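Local coordinates for transcription termination factor FttA (Pyrococcus horikoshii, PDB 3AF6), which probably terminates transcription by cutting the nascent RNA where it leaves RNA polymerase and then degrading it from the 5' end, a nuclease activity that needs two zinc ions, at residues Q161-D166 with V316-I321; R172-N177 with D275-T280; G523-G528 with E532-L537. One frame throughout, in Å; residues are numbered along the deposited sequence.

Contact 1. Residues Q161-D166 with V316-I321; sequences QTESKD and VIKHTI
Lys-318 reaches out from the last turn of helix 310-319 and brings its ammonium group up to two neighbouring carboxylates, those of Glu-163 and Asp-166, which both lie on one side of it. The bonds are weak ones: NZ lies 3.3 Å from Glu-163 OE1 and 3.4 Å from Asp-166 OD2, yet both count as salt bridges, and the three residues make one network. The lysine chain crosses the glutamate at about a right angle, and its CD and CE lie near the carboxylate, CE 3.7 Å from Glu-163 OE1. The two carboxylates are neighbours, and the positive charge of the lysine beside them probably offsets theirs. The contact joins the archaeal CPSF-KH region to the metallo-beta-lactamase fold, whose helix 310-319 leads into edge strand 320-322. Glu-163 occupies the N-cap position of helix 164-178 and Asp-166 lies in its first turn, a place where acidic residues would suit the helix dipole. A kink at chi3 (62°) in an otherwise extended Lys-318 chain turns its end to meet them. Glu-315 adds a weak, long ion pair to NZ, and the aliphatic part of the lysine rests on Ile-159 of helix 151-161. Behind the lysine, the helix end is tied off by Thr-320, whose OG1 donates a hydrogen bond to Val-316 O from above the carbonyl plane, while His-319 N reaches the same oxygen from the opposite face.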
ATOM      1  N   GLN A 161      14.917  13.915   3.083  1.00 76.49           N
ATOM      2  CA  GLN A 161      16.137  14.514   3.616  1.00 78.44           C
ATOM      3  C   GLN A 161      16.326  15.973   3.208  1.00 78.64           C
ATOM      4  O   GLN A 161      16.912  16.757   3.954  1.00 78.60           O
ATOM      5  CB  GLN A 161      17.369  13.691   3.215  1.00 80.52           C
ATOM      6  CG  GLN A 161      17.548  13.475   1.717  1.00 85.66           C
ATOM      7  CD  GLN A 161      18.863  12.766   1.363  1.00 88.60           C
ATOM      8  OE1 GLN A 161      19.073  12.353   0.214  1.00 88.81           O
ATOM      9  NE2 GLN A 161      19.754  12.633   2.349  1.00 88.73           N
ATOM     10  N   THR A 162      15.826  16.344   2.034  1.00 78.67           N
ATOM     11  CA  THR A 162      15.963  17.721   1.571  1.00 79.73           C
ATOM     12  C   THR A 162      14.760  18.555   1.983  1.00 80.01           C
ATOM     13  O   THR A 162      14.528  19.636   1.441  1.00 80.36           O
ATOM     14  CB  THR A 162      16.108  17.795   0.033  1.00 79.67           C
ATOM     15  OG1 THR A 162      14.951  17.223  -0.585  1.00 81.17           O
ATOM     16  CG2 THR A 162      17.349  17.041  -0.428  1.00 80.22           C
ATOM     17  N   GLU A 163      13.996  18.048   2.944  1.00 79.95           N
ATOM     18  CA  GLU A 163      12.806  18.737   3.432  1.00 79.64           C
ATOM     19  C   GLU A 163      12.705  18.580   4.942  1.00 78.65           C
ATOM     20  O   GLU A 163      11.649  18.822   5.523  1.00 78.32           O
ATOM     21  CB  GLU A 163      11.547  18.148   2.790  1.00 81.23           C
ATOM     22  CG  GLU A 163      11.335  18.464   1.311  1.00 82.80           C
ATOM     23  CD  GLU A 163      10.641  19.797   1.089  1.00 84.79           C
ATOM     24  OE1 GLU A 163       9.983  19.962   0.035  1.00 85.02           O
ATOM     25  OE2 GLU A 163      10.758  20.681   1.965  1.00 86.32           O
ATOM     26  N   SER A 164      13.804  18.167   5.566  1.00 78.16           N
ATOM     27  CA  SER A 164      13.848  17.959   7.010  1.00 77.64           C
ATOM     28  C   SER A 164      13.137  19.062   7.784  1.00 77.17           C
ATOM     29  O   SER A 164      12.439  18.791   8.760  1.00 77.23           O
ATOM     30  CB  SER A 164      15.299  17.857   7.487  1.00 77.77           C
ATOM     31  OG  SER A 164      16.005  19.058   7.240  1.00 78.46           O
ATOM     32  N   LYS A 165      13.317  20.305   7.351  1.00 76.96           N
ATOM     33  CA  LYS A 165      12.678  21.437   8.012  1.00 76.84           C
ATOM     34  C   LYS A 165      11.178  21.212   8.183  1.00 75.09           C
ATOM     35  O   LYS A 165      10.693  21.044   9.303  1.00 74.80           O
ATOM     36  CB  LYS A 165      12.918  22.727   7.220  1.00 79.24           C
ATOM     37  CG  LYS A 165      13.990  23.634   7.808  1.00 81.23           C
ATOM     38  CD  LYS A 165      15.340  22.933   7.877  1.00 83.53           C
ATOM     39  CE  LYS A 165      16.388  23.814   8.542  1.00 84.53           C
ATOM     40  NZ  LYS A 165      17.722  23.152   8.574  1.00 85.24           N
ATOM     41  N   ASP A 166      10.450  21.206   7.069  1.00 73.11           N
ATOM     42  CA  ASP A 166       9.007  21.002   7.101  1.00 71.27           C
ATOM     43  C   ASP A 166       8.587  19.766   7.892  1.00 69.34           C
ATOM     44  O   ASP A 166       7.808  19.866   8.838  1.00 68.27           O
ATOM     45  CB  ASP A 166       8.443  20.897   5.681  1.00 72.78           C
ATOM     46  CG  ASP A 166       8.542  22.203   4.912  1.00 73.71           C
ATOM     47  OD1 ASP A 166       8.411  23.276   5.539  1.00 72.82           O
ATOM     48  OD2 ASP A 166       8.732  22.149   3.677  1.00 73.06           O
ATOM     49  N   VAL A 316       1.923  14.205  -0.498  1.00 38.59           N
ATOM     50  CA  VAL A 316       1.478  12.953   0.094  1.00 37.57           C
ATOM     51  C   VAL A 316       2.641  12.388   0.888  1.00 39.39           C
ATOM     52  O   VAL A 316       2.510  12.032   2.066  1.00 39.85           O
ATOM     53  CB  VAL A 316       1.086  11.925  -0.992  1.00 36.57           C
ATOM     54  CG1 VAL A 316       0.915  10.532  -0.379  1.00 32.06           C
ATOM     55  CG2 VAL A 316      -0.191  12.365  -1.679  1.00 33.72           C
ATOM     56  N   ILE A 317       3.789  12.314   0.226  1.00 41.04           N
ATOM     57  CA  ILE A 317       5.001  11.798   0.845  1.00 40.64           C
ATOM     58  C   ILE A 317       5.331  12.567   2.112  1.00 41.56           C
ATOM     59  O   ILE A 317       5.526  11.978   3.174  1.00 45.31           O
ATOM     60  CB  ILE A 317       6.194  11.900  -0.122  1.00 38.68           C
ATOM     61  CG1 ILE A 317       6.000  10.932  -1.283  1.00 37.01           C
ATOM     62  CG2 ILE A 317       7.492  11.604   0.610  1.00 38.28           C
ATOM     63  CD1 ILE A 317       7.020  11.109  -2.382  1.00 38.79           C
ATOM     64  N   LYS A 318       5.375  13.885   1.995  1.00 40.90           N
ATOM     65  CA  LYS A 318       5.711  14.732   3.120  1.00 40.84           C
ATOM     66  C   LYS A 318       4.741  14.636   4.286  1.00 41.53           C
ATOM     67  O   LYS A 318       5.082  15.012   5.401  1.00 42.57           O
ATOM     68  CB  LYS A 318       5.835  16.181   2.637  1.00 42.47           C
ATOM     69  CG  LYS A 318       7.053  16.406   1.732  1.00 44.44           C
ATOM     70  CD  LYS A 318       7.052  17.768   1.076  1.00 47.01           C
ATOM     71  CE  LYS A 318       7.104  18.875   2.111  1.00 50.02           C
ATOM     72  NZ  LYS A 318       7.024  20.225   1.482  1.00 50.74           N
ATOM     73  N   HIS A 319       3.540  14.120   4.035  1.00 42.53           N
ATOM     74  CA  HIS A 319       2.522  13.989   5.082  1.00 42.16           C
ATOM     75  C   HIS A 319       2.302  12.560   5.591  1.00 42.51           C
ATOM     76  O   HIS A 319       1.572  12.343   6.561  1.00 41.99           O
ATOM     77  CB  HIS A 319       1.176  14.532   4.596  1.00 41.12           C
ATOM     78  CG  HIS A 319       1.073  16.025   4.631  1.00 42.40           C
ATOM     79  ND1 HIS A 319       1.685  16.839   3.701  1.00 39.55           N
ATOM     80  CD2 HIS A 319       0.416  16.851   5.483  1.00 41.96           C
ATOM     81  CE1 HIS A 319       1.408  18.101   3.976  1.00 38.94           C
ATOM     82  NE2 HIS A 319       0.642  18.136   5.052  1.00 41.61           N
ATOM     83  N   THR A 320       2.928  11.588   4.939  1.00 40.21           N
ATOM     84  CA  THR A 320       2.765  10.194   5.328  1.00 39.60           C
ATOM     85  C   THR A 320       3.594   9.749   6.532  1.00 38.77           C
ATOM     86  O   THR A 320       4.791  10.008   6.609  1.00 41.95           O
ATOM     87  CB  THR A 320       3.119   9.283   4.157  1.00 39.74           C
ATOM     88  OG1 THR A 320       2.376   9.701   3.013  1.00 38.18           O
ATOM     89  CG2 THR A 320       2.809   7.818   4.488  1.00 37.29           C
ATOM     90  N   ILE A 321       2.952   9.078   7.473  1.00 36.90           N
ATOM     91  CA  ILE A 321       3.653   8.565   8.643  1.00 36.64           C
ATOM     92  C   ILE A 321       3.489   7.048   8.575  1.00 36.99           C
ATOM     93  O   ILE A 321       2.409   6.528   8.845  1.00 36.33           O
ATOM     94  CB  ILE A 321       3.041   9.115   9.946  1.00 35.90           C
ATOM     95  CG1 ILE A 321       3.277  10.623  10.025  1.00 33.72           C
ATOM     96  CG2 ILE A 321       3.639   8.402  11.159  1.00 32.77           C
ATOM     97  CD1 ILE A 321       2.754  11.254  11.310  1.00 34.61           C
TER

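Contact 2. Residues R172-N177 with D275-T280; sequences RQVGRN and DGPIYT
Val-174 meets Pro-277 and Tyr-279 with its two methyl groups, and no hydrogen bond crosses between the segments. From the helix, its CB points toward residues 275-280, and the branches divide the work. CG1, anti to the backbone N (chi1 171°), goes to the tyrosine: it lies 3.8 Å from Tyr-279 OH, and 4.1 Å from Pro-277 CG. CG2, beside the backbone N, sits over one face of the proline ring, 3.9 Å from Pro-277 CD and 4.0 Å from Pro-277 CB. CG1 lies beyond the ring's rim on the CG side, and the phenol comes from the opposite direction and brings its hydroxyl end to this methyl. A short, branched residue suits this place because two methyls can serve two neighbours without a long chain to be folded away, and the compact proline presents three ring carbons to them. All three residues are buried. The nearest backbones are those of Val-174 and Gly-276, whose CA atoms are 6.7 Å apart. Phe-170, one turn earlier in helix 164-178, also packs on Pro-277, and Ile-178 of the same helix touches Tyr-279. That helix of the KH region crosses the start of strand 278-280, which runs parallel between strands 251-253 and 320-322 in a mixed sheet of the metallo-beta-lactamase fold, with Ile-321 of the latter strand touching both Pro-277 and Tyr-279.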
ATOM      1  N   ARG A 172       5.590  17.839  14.694  1.00 59.58           N
ATOM      2  CA  ARG A 172       5.284  18.462  15.978  1.00 62.21           C
ATOM      3  C   ARG A 172       3.807  18.836  16.040  1.00 61.87           C
ATOM      4  O   ARG A 172       3.165  18.662  17.076  1.00 62.33           O
ATOM      5  CB  ARG A 172       6.160  19.700  16.228  1.00 66.09           C
ATOM      6  CG  ARG A 172       7.368  19.423  17.134  1.00 71.20           C
ATOM      7  CD  ARG A 172       8.040  20.703  17.647  1.00 74.69           C
ATOM      8  NE  ARG A 172       8.926  21.331  16.665  1.00 77.35           N
ATOM      9  CZ  ARG A 172      10.107  20.842  16.289  1.00 79.29           C
ATOM     10  NH1 ARG A 172      10.564  19.707  16.809  1.00 79.67           N
ATOM     11  NH2 ARG A 172      10.839  21.493  15.394  1.00 79.29           N
ATOM     12  N   GLN A 173       3.267  19.341  14.931  1.00 60.16           N
ATOM     13  CA  GLN A 173       1.857  19.712  14.877  1.00 59.19           C
ATOM     14  C   GLN A 173       0.976  18.485  15.099  1.00 57.41           C
ATOM     15  O   GLN A 173       0.156  18.466  16.019  1.00 57.34           O
ATOM     16  CB  GLN A 173       1.526  20.354  13.530  1.00 61.56           C
ATOM     17  CG  GLN A 173       2.045  21.776  13.373  1.00 65.21           C
ATOM     18  CD  GLN A 173       1.914  22.292  11.943  1.00 68.74           C
ATOM     19  OE1 GLN A 173       2.024  23.496  11.687  1.00 69.41           O
ATOM     20  NE2 GLN A 173       1.687  21.375  11.004  1.00 69.77           N
ATOM     21  N   VAL A 174       1.148  17.463  14.266  1.00 54.64           N
ATOM     22  CA  VAL A 174       0.372  16.231  14.399  1.00 53.24           C
ATOM     23  C   VAL A 174       0.317  15.795  15.863  1.00 54.49           C
ATOM     24  O   VAL A 174      -0.756  15.490  16.399  1.00 54.33           O
ATOM     25  CB  VAL A 174       0.999  15.078  13.576  1.00 52.28           C
ATOM     26  CG1 VAL A 174       0.317  13.764  13.910  1.00 49.44           C
ATOM     27  CG2 VAL A 174       0.872  15.369  12.091  1.00 51.95           C
ATOM     28  N   GLY A 175       1.486  15.776  16.503  1.00 53.91           N
ATOM     29  CA  GLY A 175       1.578  15.374  17.894  1.00 51.50           C
ATOM     30  C   GLY A 175       0.736  16.193  18.850  1.00 50.35           C
ATOM     31  O   GLY A 175       0.044  15.631  19.698  1.00 49.66           O
ATOM     32  N   ARG A 176       0.791  17.515  18.718  1.00 50.25           N
ATOM     33  CA  ARG A 176       0.027  18.396  19.600  1.00 51.83           C
ATOM     34  C   ARG A 176      -1.450  18.147  19.355  1.00 52.01           C
ATOM     35  O   ARG A 176      -2.288  18.366  20.232  1.00 50.83           O
ATOM     36  CB  ARG A 176       0.370  19.868  19.331  1.00 52.39           C
ATOM     37  CG  ARG A 176       1.862  20.123  19.152  1.00 54.08           C
ATOM     38  CD  ARG A 176       2.212  21.594  19.146  1.00 53.68           C
ATOM     39  NE  ARG A 176       2.255  22.125  20.503  1.00 55.40           N
ATOM     40  CZ  ARG A 176       1.445  23.073  20.956  1.00 57.03           C
ATOM     41  NH1 ARG A 176       0.523  23.602  20.154  1.00 58.27           N
ATOM     42  NH2 ARG A 176       1.548  23.486  22.212  1.00 56.21           N
ATOM     43  N   ASN A 177      -1.748  17.689  18.142  1.00 52.64           N
ATOM     44  CA  ASN A 177      -3.109  17.361  17.738  1.00 51.34           C
ATOM     45  C   ASN A 177      -3.524  16.059  18.400  1.00 49.10           C
ATOM     46  O   ASN A 177      -4.496  16.018  19.145  1.00 48.27           O
ATOM     47  CB  ASN A 177      -3.185  17.180  16.228  1.00 55.14           C
ATOM     48  CG  ASN A 177      -3.952  18.285  15.551  1.00 60.36           C
ATOM     49  OD1 ASN A 177      -5.076  18.612  15.954  1.00 62.24           O
ATOM     50  ND2 ASN A 177      -3.358  18.868  14.504  1.00 60.97           N
ATOM     51  N   ASP A 275      -4.063  18.868   5.510  1.00 45.65           N
ATOM     52  CA  ASP A 275      -2.627  18.808   5.713  1.00 46.80           C
ATOM     53  C   ASP A 275      -2.311  18.124   7.038  1.00 44.35           C
ATOM     54  O   ASP A 275      -1.450  18.551   7.799  1.00 44.86           O
ATOM     55  CB  ASP A 275      -1.973  20.192   5.615  1.00 50.55           C
ATOM     56  CG  ASP A 275      -2.159  21.024   6.847  1.00 54.79           C
ATOM     57  OD1 ASP A 275      -1.244  21.825   7.139  1.00 58.67           O
ATOM     58  OD2 ASP A 275      -3.207  20.892   7.512  1.00 56.34           O
ATOM     59  N   GLY A 276      -3.042  17.046   7.295  1.00 42.83           N
ATOM     60  CA  GLY A 276      -2.839  16.259   8.497  1.00 40.56           C
ATOM     61  C   GLY A 276      -2.033  15.033   8.105  1.00 39.20           C
ATOM     62  O   GLY A 276      -1.518  14.970   6.987  1.00 40.17           O
ATOM     63  N   PRO A 277      -1.916  14.034   8.984  1.00 39.24           N
ATOM     64  CA  PRO A 277      -1.154  12.808   8.711  1.00 38.62           C
ATOM     65  C   PRO A 277      -1.847  11.710   7.902  1.00 39.00           C
ATOM     66  O   PRO A 277      -3.062  11.528   7.985  1.00 39.35           O
ATOM     67  CB  PRO A 277      -0.818  12.317  10.109  1.00 38.96           C
ATOM     68  CG  PRO A 277      -2.093  12.636  10.846  1.00 38.61           C
ATOM     69  CD  PRO A 277      -2.382  14.052  10.383  1.00 38.42           C
ATOM     70  N   ILE A 278      -1.059  10.974   7.125  1.00 39.48           N
ATOM     71  CA  ILE A 278      -1.582   9.843   6.360  1.00 40.07           C
ATOM     72  C   ILE A 278      -0.831   8.620   6.868  1.00 40.03           C
ATOM     73  O   ILE A 278       0.381   8.532   6.697  1.00 41.28           O
ATOM     74  CB  ILE A 278      -1.283   9.941   4.864  1.00 40.66           C
ATOM     75  CG1 ILE A 278      -1.838  11.241   4.282  1.00 41.11           C
ATOM     76  CG2 ILE A 278      -1.883   8.736   4.158  1.00 40.99           C
ATOM     77  CD1 ILE A 278      -1.437  11.457   2.828  1.00 38.73           C
ATOM     78  N   TYR A 279      -1.533   7.682   7.495  1.00 38.97           N
ATOM     79  CA  TYR A 279      -0.878   6.483   8.010  1.00 36.53           C
ATOM     80  C   TYR A 279      -1.015   5.316   7.052  1.00 37.60           C
ATOM     81  O   TYR A 279      -2.086   5.086   6.499  1.00 37.82           O
ATOM     82  CB  TYR A 279      -1.467   6.091   9.356  1.00 33.87           C
ATOM     83  CG  TYR A 279      -1.287   7.141  10.411  1.00 34.00           C
ATOM     84  CD1 TYR A 279      -2.289   8.087  10.665  1.00 35.49           C
ATOM     85  CD2 TYR A 279      -0.090   7.234  11.118  1.00 33.27           C
ATOM     86  CE1 TYR A 279      -2.094   9.103  11.600  1.00 35.30           C
ATOM     87  CE2 TYR A 279       0.117   8.238  12.051  1.00 33.94           C
ATOM     88  CZ  TYR A 279      -0.882   9.169  12.286  1.00 36.35           C
ATOM     89  OH  TYR A 279      -0.655  10.165  13.195  1.00 37.96           O
ATOM     90  N   THR A 280       0.073   4.572   6.869  1.00 38.31           N
ATOM     91  CA  THR A 280       0.068   3.415   5.983  1.00 38.50           C
ATOM     92  C   THR A 280       1.362   2.588   6.174  1.00 39.72           C
ATOM     93  O   THR A 280       2.300   3.060   6.830  1.00 39.83           O
ATOM     94  CB  THR A 280      -0.077   3.889   4.518  1.00 37.92           C
ATOM     95  OG1 THR A 280      -0.392   2.771   3.687  1.00 41.58           O
ATOM     96  CG2 THR A 280       1.205   4.531   4.029  1.00 37.00           C
TER

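Contact 3. Residues G523-G528 with E532-L537; sequences GMLVGG and EYFKQL
In the beta-CASP region, a loop rich in glycine connects strand 516-520 of a parallel sheet to helix 529-537, and this contact folds that loop back on the helix it introduces. Leu-525 and Phe-534 do most of the touching. The leucine's two methyls are shared out: CD1 sits over one face of the phenyl ring in a CH-pi contact, 4.2 Å from the ring centroid and 22° off the normal, displaced toward the rim so that Phe-534 CD1 (3.9 Å) and Phe-534 CG are the ring atoms closest to it. CD2 instead reaches the base of the aromatic side chain, 3.8 Å from Phe-534 CB. The two side chains cross at about a right angle. Phe-534 CG lies anti to the backbone N (chi1 171°), which carries the ring out from the helix and offers a face to the leucine. A branched aliphatic residue fits this place because its forked end can touch the flat ring and the CB beside it together, and both residues are buried. Leu-525 has positive phi (57°), a left-handed backbone conformation. Gly-527 and Gly-528 follow with backbone angles at which a CB would collide with the preceding carbonyl O, so the absence of a side chain lets the chain turn into the helix. Gly-528 O then comes within 4.0 Å of Glu-532 N, a packing distance and not a bond. Around this pair, Leu-556 and Val-560 of helix 556-561 touch both Leu-525 and Phe-534, as does Ile-545 of strand 544-547; on another side of helix 529-537, Glu-532 and Tyr-533 meet helix 503-511, and Tyr-533 OH is hydrogen-bonded to Asp-459, at the end of strand 456-459.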
ATOM      1  N   GLY A 523      -4.095  -3.157 -15.613  1.00 52.22           N
ATOM      2  CA  GLY A 523      -4.685  -4.478 -15.508  1.00 53.75           C
ATOM      3  C   GLY A 523      -6.057  -4.667 -16.116  1.00 54.98           C
ATOM      4  O   GLY A 523      -6.486  -5.802 -16.333  1.00 55.11           O
ATOM      5  N   MET A 524      -6.752  -3.570 -16.396  1.00 57.06           N
ATOM      6  CA  MET A 524      -8.088  -3.659 -16.975  1.00 58.95           C
ATOM      7  C   MET A 524      -8.169  -2.966 -18.339  1.00 59.48           C
ATOM      8  O   MET A 524      -9.254  -2.618 -18.809  1.00 58.67           O
ATOM      9  CB  MET A 524      -9.112  -3.053 -16.009  1.00 59.31           C
ATOM     10  CG  MET A 524      -9.066  -3.635 -14.598  1.00 60.02           C
ATOM     11  SD  MET A 524     -10.386  -3.004 -13.519  1.00 63.36           S
ATOM     12  CE  MET A 524      -9.696  -1.402 -13.018  1.00 60.68           C
ATOM     13  N   LEU A 525      -7.018  -2.790 -18.982  1.00 60.15           N
ATOM     14  CA  LEU A 525      -6.977  -2.133 -20.285  1.00 61.97           C
ATOM     15  C   LEU A 525      -7.589  -0.738 -20.178  1.00 63.52           C
ATOM     16  O   LEU A 525      -8.089  -0.187 -21.166  1.00 64.03           O
ATOM     17  CB  LEU A 525      -7.751  -2.945 -21.327  1.00 61.08           C
ATOM     18  CG  LEU A 525      -7.174  -4.289 -21.764  1.00 60.24           C
ATOM     19  CD1 LEU A 525      -8.111  -4.944 -22.774  1.00 59.83           C
ATOM     20  CD2 LEU A 525      -5.798  -4.080 -22.367  1.00 59.63           C
ATOM     21  N   VAL A 526      -7.550  -0.176 -18.970  1.00 63.79           N
ATOM     22  CA  VAL A 526      -8.095   1.151 -18.718  1.00 62.44           C
ATOM     23  C   VAL A 526      -7.105   2.232 -19.136  1.00 61.85           C
ATOM     24  O   VAL A 526      -7.441   3.410 -19.163  1.00 61.80           O
ATOM     25  CB  VAL A 526      -8.428   1.345 -17.231  1.00 63.00           C
ATOM     26  CG1 VAL A 526      -9.179   2.646 -17.041  1.00 62.52           C
ATOM     27  CG2 VAL A 526      -9.251   0.172 -16.725  1.00 63.02           C
ATOM     28  N   GLY A 527      -5.885   1.823 -19.463  1.00 61.60           N
ATOM     29  CA  GLY A 527      -4.880   2.782 -19.888  1.00 61.02           C
ATOM     30  C   GLY A 527      -3.467   2.250 -19.745  1.00 60.10           C
ATOM     31  O   GLY A 527      -3.255   1.204 -19.130  1.00 60.56           O
ATOM     32  N   GLY A 528      -2.502   2.967 -20.316  1.00 58.00           N
ATOM     33  CA  GLY A 528      -1.116   2.544 -20.230  1.00 55.18           C
ATOM     34  C   GLY A 528      -0.692   1.623 -21.357  1.00 53.98           C
ATOM     35  O   GLY A 528      -1.452   1.405 -22.301  1.00 54.57           O
ATOM     36  N   GLU A 532      -2.103  -0.316 -25.904  1.00 52.75           N
ATOM     37  CA  GLU A 532      -1.472  -0.296 -27.213  1.00 55.03           C
ATOM     38  C   GLU A 532      -1.346  -1.714 -27.741  1.00 54.38           C
ATOM     39  O   GLU A 532      -1.727  -1.991 -28.879  1.00 54.11           O
ATOM     40  CB  GLU A 532      -0.093   0.354 -27.133  1.00 59.21           C
ATOM     41  CG  GLU A 532       0.588   0.504 -28.480  1.00 66.05           C
ATOM     42  CD  GLU A 532       1.894   1.276 -28.384  1.00 72.02           C
ATOM     43  OE1 GLU A 532       2.640   1.319 -29.396  1.00 74.48           O
ATOM     44  OE2 GLU A 532       2.174   1.841 -27.296  1.00 74.66           O
ATOM     45  N   TYR A 533      -0.811  -2.608 -26.910  1.00 54.34           N
ATOM     46  CA  TYR A 533      -0.656  -4.011 -27.282  1.00 51.48           C
ATOM     47  C   TYR A 533      -2.018  -4.531 -27.690  1.00 52.67           C
ATOM     48  O   TYR A 533      -2.168  -5.109 -28.765  1.00 53.60           O
ATOM     49  CB  TYR A 533      -0.139  -4.838 -26.101  1.00 48.15           C
ATOM     50  CG  TYR A 533       1.284  -4.538 -25.696  1.00 43.48           C
ATOM     51  CD1 TYR A 533       2.349  -4.855 -26.536  1.00 41.77           C
ATOM     52  CD2 TYR A 533       1.565  -3.924 -24.478  1.00 41.87           C
ATOM     53  CE1 TYR A 533       3.662  -4.567 -26.171  1.00 42.23           C
ATOM     54  CE2 TYR A 533       2.875  -3.627 -24.103  1.00 40.73           C
ATOM     55  CZ  TYR A 533       3.916  -3.951 -24.955  1.00 42.05           C
ATOM     56  OH  TYR A 533       5.210  -3.647 -24.599  1.00 44.61           O
ATOM     57  N   PHE A 534      -3.016  -4.315 -26.836  1.00 53.93           N
ATOM     58  CA  PHE A 534      -4.367  -4.779 -27.134  1.00 57.81           C
ATOM     59  C   PHE A 534      -4.790  -4.375 -28.538  1.00 60.01           C
ATOM     60  O   PHE A 534      -5.035  -5.233 -29.390  1.00 60.52           O
ATOM     61  CB  PHE A 534      -5.384  -4.221 -26.139  1.00 57.48           C
ATOM     62  CG  PHE A 534      -6.814  -4.495 -26.530  1.00 57.39           C
ATOM     63  CD1 PHE A 534      -7.319  -5.788 -26.508  1.00 56.98           C
ATOM     64  CD2 PHE A 534      -7.642  -3.459 -26.963  1.00 57.59           C
ATOM     65  CE1 PHE A 534      -8.629  -6.055 -26.912  1.00 57.42           C
ATOM     66  CE2 PHE A 534      -8.952  -3.713 -27.371  1.00 58.20           C
ATOM     67  CZ  PHE A 534      -9.447  -5.017 -27.345  1.00 57.81           C
ATOM     68  N   LYS A 535      -4.876  -3.065 -28.763  1.00 62.09           N
ATOM     69  CA  LYS A 535      -5.263  -2.514 -30.059  1.00 62.99           C
ATOM     70  C   LYS A 535      -4.548  -3.211 -31.209  1.00 63.22           C
ATOM     71  O   LYS A 535      -5.178  -3.643 -32.176  1.00 63.08           O
ATOM     72  CB  LYS A 535      -4.926  -1.020 -30.133  1.00 64.62           C
ATOM     73  CG  LYS A 535      -5.857  -0.092 -29.380  1.00 66.91           C
ATOM     74  CD  LYS A 535      -5.420   1.353 -29.583  1.00 69.25           C
ATOM     75  CE  LYS A 535      -6.392   2.335 -28.946  1.00 71.92           C
ATOM     76  NZ  LYS A 535      -5.974   3.754 -29.144  1.00 72.33           N
ATOM     77  N   GLN A 536      -3.228  -3.321 -31.096  1.00 62.50           N
ATOM     78  CA  GLN A 536      -2.437  -3.922 -32.151  1.00 63.09           C
ATOM     79  C   GLN A 536      -2.476  -5.433 -32.291  1.00 64.11           C
ATOM     80  O   GLN A 536      -2.143  -5.956 -33.353  1.00 64.82           O
ATOM     81  CB  GLN A 536      -0.990  -3.458 -32.035  1.00 63.75           C
ATOM     82  CG  GLN A 536      -0.822  -1.981 -32.330  1.00 65.37           C
ATOM     83  CD  GLN A 536       0.591  -1.628 -32.731  1.00 67.51           C
ATOM     84  OE1 GLN A 536       1.144  -2.216 -33.662  1.00 69.17           O
ATOM     85  NE2 GLN A 536       1.185  -0.659 -32.039  1.00 68.30           N
ATOM     86  N   LEU A 537      -2.879  -6.149 -31.247  1.00 63.98           N
ATOM     87  CA  LEU A 537      -2.921  -7.602 -31.349  1.00 63.72           C
ATOM     88  C   LEU A 537      -4.327  -8.129 -31.636  1.00 64.70           C
ATOM     89  O   LEU A 537      -4.490  -9.157 -32.289  1.00 64.24           O
ATOM     90  CB  LEU A 537      -2.370  -8.235 -30.068  1.00 63.15           C
ATOM     91  CG  LEU A 537      -0.938  -7.849 -29.669  1.00 63.54           C
ATOM     92  CD1 LEU A 537      -0.553  -8.565 -28.397  1.00 62.36           C
ATOM     93  CD2 LEU A 537       0.034  -8.213 -30.775  1.00 64.29           C
TER

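Contacts 1 and 2 lie along one helix, 164-178: they join its start to the end of helix 310-319, which runs into edge strand 320-322, and its later turns to residues 277-279, next to that strand; their centres are 12 Å apart. Strands 320-322 and 278-280 are sheet neighbours: Ile-321 N lies 2.7 Å from Ile-278 O and Ile-278 N 3.0 Å from His-319 O, both probable hydrogen bonds. The polar contact 1 is at the surface, whereas contact 2 is buried and apolar. Contact 3, in the beta-CASP region, is remote, its centre about 36 Å from that of contact 1 and 40 Å from that of contact 2. All three lie away from the two-zinc site.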